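Local coordinates for freshwater cyanophage protein (Microcystis phage Mic1, PDB 6L2W) that is of unknown function but adopts a novel fold and is probably a structural protein of a freshwater cyanophage, with two chains in the crystal assembly, at residues A66-S78 with L95-K107. Residues are numbered along the deposited sequence; the frame is centred on the assembly and turned at random.
Sequences ANGSLGDFRYWYS and LEVKIREINLKLK
The first turns of helix 96-115 (residues 96-107) run nearly parallel to strand 75-77, the axes of the two segments 19° apart and 10.7 Å at closest approach, with the loop 66-74 folded against the helix and Ala66 drawn up to Asn103. This helix-on-sheet packing belongs to the novel fold of Gp72, in which the C-terminal helix lies beside an antiparallel sheet, here at the strand that pairs with 83-89. Trp76 points its broad indole from the strand to the helix. Ile102 lays CG2 over one face, 3.9 Å from the centroid of the five-membered ring, a CH-pi contact; ND2 of Asn67 lies over the opposite face, near the rim. Ile99 and Leu106 approach the indole obliquely, and the longer branch of Ile99 carries CD1 on to the loop backbone, 3.5 Å from Phe73 O. Asn103 suits its place because one amide both accepts and donates. Its OD1 takes the backbone N of Asn67 at 2.8 Å, while ND2 gives OD1 of Asn67 a nearly straight bond (170°). With CG set between its own backbone N and carbonyl carbon (chi1 65°), Asn67 turns its amide to the helix, crossing that of Asn103. Asn67 OD1 also accepts from Ser69 N, closing an Asx turn, and its ND2 ties the loop to Tyr75 O, so this buried amide links helix, turn and strand. Arg74 rests CD near Leu95 CD1, then leads away to salt bridges with Glu86 and with Asp40 of the second subunit and a hydrogen bond to Leu87 O. The indole N-H completes the polar cluster: Trp76 NE1 bonds Asn103 OD1 at 2.7 Å, from the face of the amide opposite Asn67 N, with OD1 in the ring plane.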
loop_
_atom_site.group_PDB
_atom_site.type_symbol
_atom_site.label_atom_id
_atom_site.label_comp_id
_atom_site.label_asym_id
_atom_site.label_seq_id
_atom_site.Cartn_x
_atom_site.Cartn_y
_atom_site.Cartn_z
ATOM N N ALA B 66 12.224 -9.437 -0.364
ATOM C CA ALA B 66 12.219 -9.322 -1.786
ATOM C C ALA B 66 10.801 -9.583 -2.315
ATOM O O ALA B 66 10.062 -10.353 -1.724
ATOM C CB ALA B 66 13.233 -10.302 -2.326
ATOM N N ASN B 67 10.424 -8.940 -3.424
ATOM C CA ASN B 67 9.034 -8.908 -3.844
ATOM C C ASN B 67 8.760 -9.907 -4.980
ATOM O O ASN B 67 7.612 -10.064 -5.343
ATOM C CB ASN B 67 8.554 -7.491 -4.199
ATOM C CG ASN B 67 9.226 -6.842 -5.390
ATOM O OD1 ASN B 67 9.804 -7.499 -6.255
ATOM N ND2 ASN B 67 9.121 -5.528 -5.452
ATOM N N GLY B 68 9.783 -10.558 -5.530
ATOM C CA GLY B 68 9.615 -11.604 -6.563
ATOM C C GLY B 68 9.304 -11.042 -7.946
ATOM O O GLY B 68 9.070 -11.812 -8.886
ATOM N N SER B 69 9.291 -9.714 -8.086
ATOM C CA SER B 69 9.067 -9.068 -9.382
ATOM C C SER B 69 10.290 -9.257 -10.298
ATOM O O SER B 69 11.456 -9.092 -9.901
ATOM C CB SER B 69 8.746 -7.606 -9.197
ATOM O OG SER B 69 8.390 -6.977 -10.425
ATOM N N LEU B 70 10.003 -9.597 -11.542
ATOM C CA LEU B 70 11.011 -9.579 -12.575
ATOM C C LEU B 70 10.860 -8.283 -13.378
ATOM O O LEU B 70 11.684 -7.979 -14.245
ATOM C CB LEU B 70 10.834 -10.828 -13.441
ATOM C CG LEU B 70 11.092 -12.136 -12.697
ATOM C CD1 LEU B 70 10.424 -13.311 -13.393
ATOM C CD2 LEU B 70 12.586 -12.367 -12.540
ATOM N N GLY B 71 9.818 -7.547 -13.041
ATOM C CA GLY B 71 9.463 -6.334 -13.789
ATOM C C GLY B 71 9.548 -5.056 -12.996
ATOM O O GLY B 71 10.572 -4.825 -12.385
ATOM N N ASP B 72 8.494 -4.269 -13.018
ATOM C CA ASP B 72 8.512 -2.924 -12.398
ATOM C C ASP B 72 7.597 -2.812 -11.182
ATOM O O ASP B 72 7.048 -1.742 -11.012
ATOM C CB ASP B 72 8.176 -1.844 -13.426
ATOM C CG ASP B 72 6.758 -1.879 -13.969
ATOM O OD1 ASP B 72 6.023 -2.800 -13.630
ATOM O OD2 ASP B 72 6.417 -0.980 -14.734
ATOM N N PHE B 73 7.423 -3.851 -10.392
ATOM C CA PHE B 73 6.632 -3.726 -9.146
ATOM C C PHE B 73 7.575 -3.076 -8.139
ATOM O O PHE B 73 8.593 -3.667 -7.858
ATOM C CB PHE B 73 6.066 -5.080 -8.726
ATOM C CG PHE B 73 5.112 -5.057 -7.564
ATOM C CD1 PHE B 73 3.798 -4.673 -7.729
ATOM C CD2 PHE B 73 5.519 -5.455 -6.309
ATOM C CE1 PHE B 73 2.918 -4.673 -6.664
ATOM C CE2 PHE B 73 4.638 -5.449 -5.245
ATOM C CZ PHE B 73 3.341 -5.055 -5.421
ATOM N N ARG B 74 7.234 -1.905 -7.654
ATOM C CA ARG B 74 8.137 -1.094 -6.808
ATOM C C ARG B 74 7.707 -1.082 -5.347
ATOM O O ARG B 74 7.897 -0.071 -4.703
ATOM C CB ARG B 74 8.158 0.328 -7.365
ATOM C CG ARG B 74 6.796 0.995 -7.407
ATOM C CD ARG B 74 6.882 2.291 -8.163
ATOM N NE ARG B 74 5.638 3.021 -8.182
ATOM C CZ ARG B 74 5.273 3.877 -7.259
ATOM N NH1 ARG B 74 6.127 4.286 -6.350
ATOM N NH2 ARG B 74 4.044 4.332 -7.237
ATOM N N TYR B 75 7.200 -2.177 -4.856
ATOM C CA TYR B 75 6.771 -2.264 -3.475
ATOM C C TYR B 75 7.323 -3.538 -2.844
ATOM O O TYR B 75 7.351 -4.580 -3.463
ATOM C CB TYR B 75 5.240 -2.284 -3.369
ATOM C CG TYR B 75 4.548 -1.175 -4.117
ATOM C CD1 TYR B 75 4.195 -1.314 -5.444
ATOM C CD2 TYR B 75 4.294 0.036 -3.514
ATOM C CE1 TYR B 75 3.562 -0.293 -6.139
ATOM C CE2 TYR B 75 3.662 1.066 -4.190
ATOM C CZ TYR B 75 3.284 0.904 -5.508
ATOM O OH TYR B 75 2.677 1.934 -6.182
ATOM N N TRP B 76 7.699 -3.410 -1.584
ATOM C CA TRP B 76 8.169 -4.518 -0.779
ATOM C C TRP B 76 7.444 -4.498 0.564
ATOM O O TRP B 76 7.562 -3.535 1.297
ATOM C CB TRP B 76 9.683 -4.420 -0.558
ATOM C CG TRP B 76 10.489 -4.493 -1.817
ATOM C CD1 TRP B 76 11.139 -5.581 -2.332
ATOM C CD2 TRP B 76 10.719 -3.421 -2.744
ATOM N NE1 TRP B 76 11.753 -5.261 -3.519
ATOM C CE2 TRP B 76 11.527 -3.940 -3.790
ATOM C CE3 TRP B 76 10.317 -2.083 -2.796
ATOM C CZ2 TRP B 76 11.960 -3.163 -4.859
ATOM C CZ3 TRP B 76 10.739 -1.318 -3.864
ATOM C CH2 TRP B 76 11.537 -1.853 -4.885
ATOM N N TYR B 77 6.804 -5.607 0.897
ATOM C CA TYR B 77 6.026 -5.746 2.102
ATOM C C TYR B 77 6.765 -6.585 3.150
ATOM O O TYR B 77 7.540 -7.480 2.823
ATOM C CB TYR B 77 4.667 -6.357 1.754
ATOM C CG TYR B 77 3.700 -5.343 1.200
ATOM C CD1 TYR B 77 3.625 -5.084 -0.158
ATOM C CD2 TYR B 77 2.901 -4.600 2.047
ATOM C CE1 TYR B 77 2.753 -4.136 -0.666
ATOM C CE2 TYR B 77 2.012 -3.658 1.552
ATOM C CZ TYR B 77 1.950 -3.414 0.193
ATOM O OH TYR B 77 1.073 -2.477 -0.274
ATOM N N SER B 78 6.477 -6.305 4.391
ATOM C CA SER B 78 7.024 -7.130 5.484
ATOM C C SER B 78 6.179 -8.399 5.583
ATOM O O SER B 78 5.041 -8.381 5.141
ATOM C CB SER B 78 7.063 -6.375 6.769
ATOM O OG SER B 78 5.773 -6.060 7.220
ATOM N N LEU B 95 12.670 1.710 -13.553
ATOM C CA LEU B 95 13.105 1.287 -12.210
ATOM C C LEU B 95 13.469 -0.203 -12.168
ATOM O O LEU B 95 13.871 -0.699 -11.123
ATOM C CB LEU B 95 11.973 1.588 -11.224
ATOM C CG LEU B 95 11.580 3.059 -11.128
ATOM C CD1 LEU B 95 10.383 3.254 -10.219
ATOM C CD2 LEU B 95 12.756 3.882 -10.646
ATOM N N GLU B 96 13.326 -0.926 -13.266
ATOM C CA GLU B 96 13.557 -2.367 -13.253
ATOM C C GLU B 96 14.935 -2.679 -12.640
ATOM O O GLU B 96 15.065 -3.661 -11.896
ATOM C CB GLU B 96 13.427 -2.958 -14.665
ATOM C CG GLU B 96 11.993 -3.299 -15.056
ATOM C CD GLU B 96 11.420 -2.607 -16.289
ATOM O OE1 GLU B 96 10.570 -1.690 -16.128
ATOM O OE2 GLU B 96 11.803 -3.001 -17.412
ATOM N N VAL B 97 15.946 -1.864 -12.965
ATOM C CA VAL B 97 17.341 -2.111 -12.525
ATOM C C VAL B 97 17.429 -1.879 -11.009
ATOM O O VAL B 97 17.970 -2.722 -10.320
ATOM C CB VAL B 97 18.367 -1.265 -13.320
ATOM C CG1 VAL B 97 19.758 -1.268 -12.689
ATOM C CG2 VAL B 97 18.457 -1.728 -14.771
ATOM N N LYS B 98 16.886 -0.774 -10.488
ATOM C CA LYS B 98 16.933 -0.541 -9.044
ATOM C C LYS B 98 16.098 -1.577 -8.297
ATOM O O LYS B 98 16.444 -1.919 -7.172
ATOM C CB LYS B 98 16.477 0.858 -8.626
ATOM C CG LYS B 98 17.602 1.881 -8.542
ATOM C CD LYS B 98 18.659 1.598 -7.474
ATOM C CE LYS B 98 19.969 2.315 -7.741
ATOM N NZ LYS B 98 20.562 2.851 -6.490
ATOM N N ILE B 99 15.020 -2.062 -8.907
ATOM C CA ILE B 99 14.168 -3.037 -8.241
ATOM C C ILE B 99 14.950 -4.340 -8.098
ATOM O O ILE B 99 14.926 -4.935 -7.033
ATOM C CB ILE B 99 12.827 -3.213 -8.983
ATOM C CG1 ILE B 99 11.942 -1.983 -8.782
ATOM C CG2 ILE B 99 12.101 -4.480 -8.553
ATOM C CD1 ILE B 99 10.845 -1.846 -9.810
ATOM N N ARG B 100 15.632 -4.738 -9.174
ATOM C CA ARG B 100 16.502 -5.903 -9.202
ATOM C C ARG B 100 17.560 -5.783 -8.096
ATOM O O ARG B 100 17.768 -6.721 -7.308
ATOM C CB ARG B 100 17.133 -6.046 -10.590
ATOM C CG ARG B 100 17.901 -7.347 -10.798
ATOM C CD ARG B 100 17.969 -7.847 -12.241
ATOM N NE ARG B 100 18.915 -7.154 -13.117
ATOM C CZ ARG B 100 18.580 -6.402 -14.173
ATOM N NH1 ARG B 100 17.310 -6.122 -14.432
ATOM N NH2 ARG B 100 19.526 -5.931 -14.972
ATOM N N GLU B 101 18.205 -4.634 -8.005
ATOM C CA GLU B 101 19.244 -4.446 -7.005
ATOM C C GLU B 101 18.663 -4.631 -5.596
ATOM O O GLU B 101 19.286 -5.280 -4.741
ATOM C CB GLU B 101 19.868 -3.060 -7.111
ATOM C CG GLU B 101 20.782 -2.917 -8.311
ATOM C CD GLU B 101 21.469 -1.565 -8.461
ATOM O OE1 GLU B 101 21.557 -0.810 -7.449
ATOM O OE2 GLU B 101 21.931 -1.275 -9.593
ATOM N N ILE B 102 17.481 -4.050 -5.360
ATOM C CA ILE B 102 16.889 -4.053 -4.032
ATOM C C ILE B 102 16.499 -5.478 -3.650
ATOM O O ILE B 102 16.752 -5.892 -2.531
ATOM C CB ILE B 102 15.710 -3.071 -3.936
ATOM C CG1 ILE B 102 16.251 -1.643 -4.007
ATOM C CG2 ILE B 102 14.871 -3.319 -2.676
ATOM C CD1 ILE B 102 15.189 -0.568 -3.985
ATOM N N ASN B 103 15.907 -6.189 -4.594
ATOM C CA ASN B 103 15.497 -7.564 -4.400
ATOM C C ASN B 103 16.707 -8.469 -4.122
ATOM O O ASN B 103 16.619 -9.337 -3.246
ATOM C CB ASN B 103 14.707 -8.068 -5.607
ATOM C CG ASN B 103 13.224 -7.784 -5.488
ATOM O OD1 ASN B 103 12.702 -7.679 -4.379
ATOM N ND2 ASN B 103 12.524 -7.730 -6.612
ATOM N N LEU B 104 17.815 -8.285 -4.843
ATOM C CA LEU B 104 19.015 -9.094 -4.604
ATOM C C LEU B 104 19.480 -8.864 -3.156
ATOM O O LEU B 104 19.692 -9.800 -2.404
ATOM C CB LEU B 104 20.108 -8.741 -5.627
ATOM C CG LEU B 104 21.511 -9.301 -5.349
ATOM C CD1 LEU B 104 21.482 -10.814 -5.266
ATOM C CD2 LEU B 104 22.524 -8.852 -6.404
ATOM N N LYS B 105 19.586 -7.614 -2.762
ATOM C CA LYS B 105 20.085 -7.278 -1.443
ATOM C C LYS B 105 19.133 -7.804 -0.358
ATOM O O LYS B 105 19.575 -8.464 0.593
ATOM C CB LYS B 105 20.295 -5.769 -1.341
ATOM C CG LYS B 105 20.837 -5.304 -0.000
ATOM C CD LYS B 105 22.304 -5.594 0.198
ATOM C CE LYS B 105 22.719 -5.393 1.637
ATOM N NZ LYS B 105 24.181 -5.538 1.813
ATOM N N LEU B 106 17.832 -7.569 -0.504
ATOM C CA LEU B 106 16.885 -8.018 0.526
ATOM C C LEU B 106 16.941 -9.538 0.632
ATOM O O LEU B 106 16.816 -10.101 1.717
ATOM C CB LEU B 106 15.466 -7.575 0.178
ATOM C CG LEU B 106 15.171 -6.092 0.378
ATOM C CD1 LEU B 106 13.827 -5.754 -0.248
ATOM C CD2 LEU B 106 15.181 -5.708 1.853
ATOM N N LYS B 107 17.119 -10.187 -0.502
ATOM C CA LYS B 107 17.137 -11.627 -0.494
ATOM C C LYS B 107 18.439 -12.131 0.135
ATOM O O LYS B 107 18.415 -13.155 0.796
ATOM C CB LYS B 107 16.979 -12.201 -1.901
ATOM C CG LYS B 107 16.606 -13.670 -1.917
ATOM C CD LYS B 107 15.382 -13.981 -1.073
ATOM C CE LYS B 107 14.860 -15.391 -1.249
ATOM N NZ LYS B 107 15.855 -16.400 -0.813
HETATM O O HOH W 1 13.814 -11.366 0.856
HETATM O O HOH W 2 13.612 -7.420 -9.771
HETATM O O HOH W 3 14.445 -7.019 -14.270
#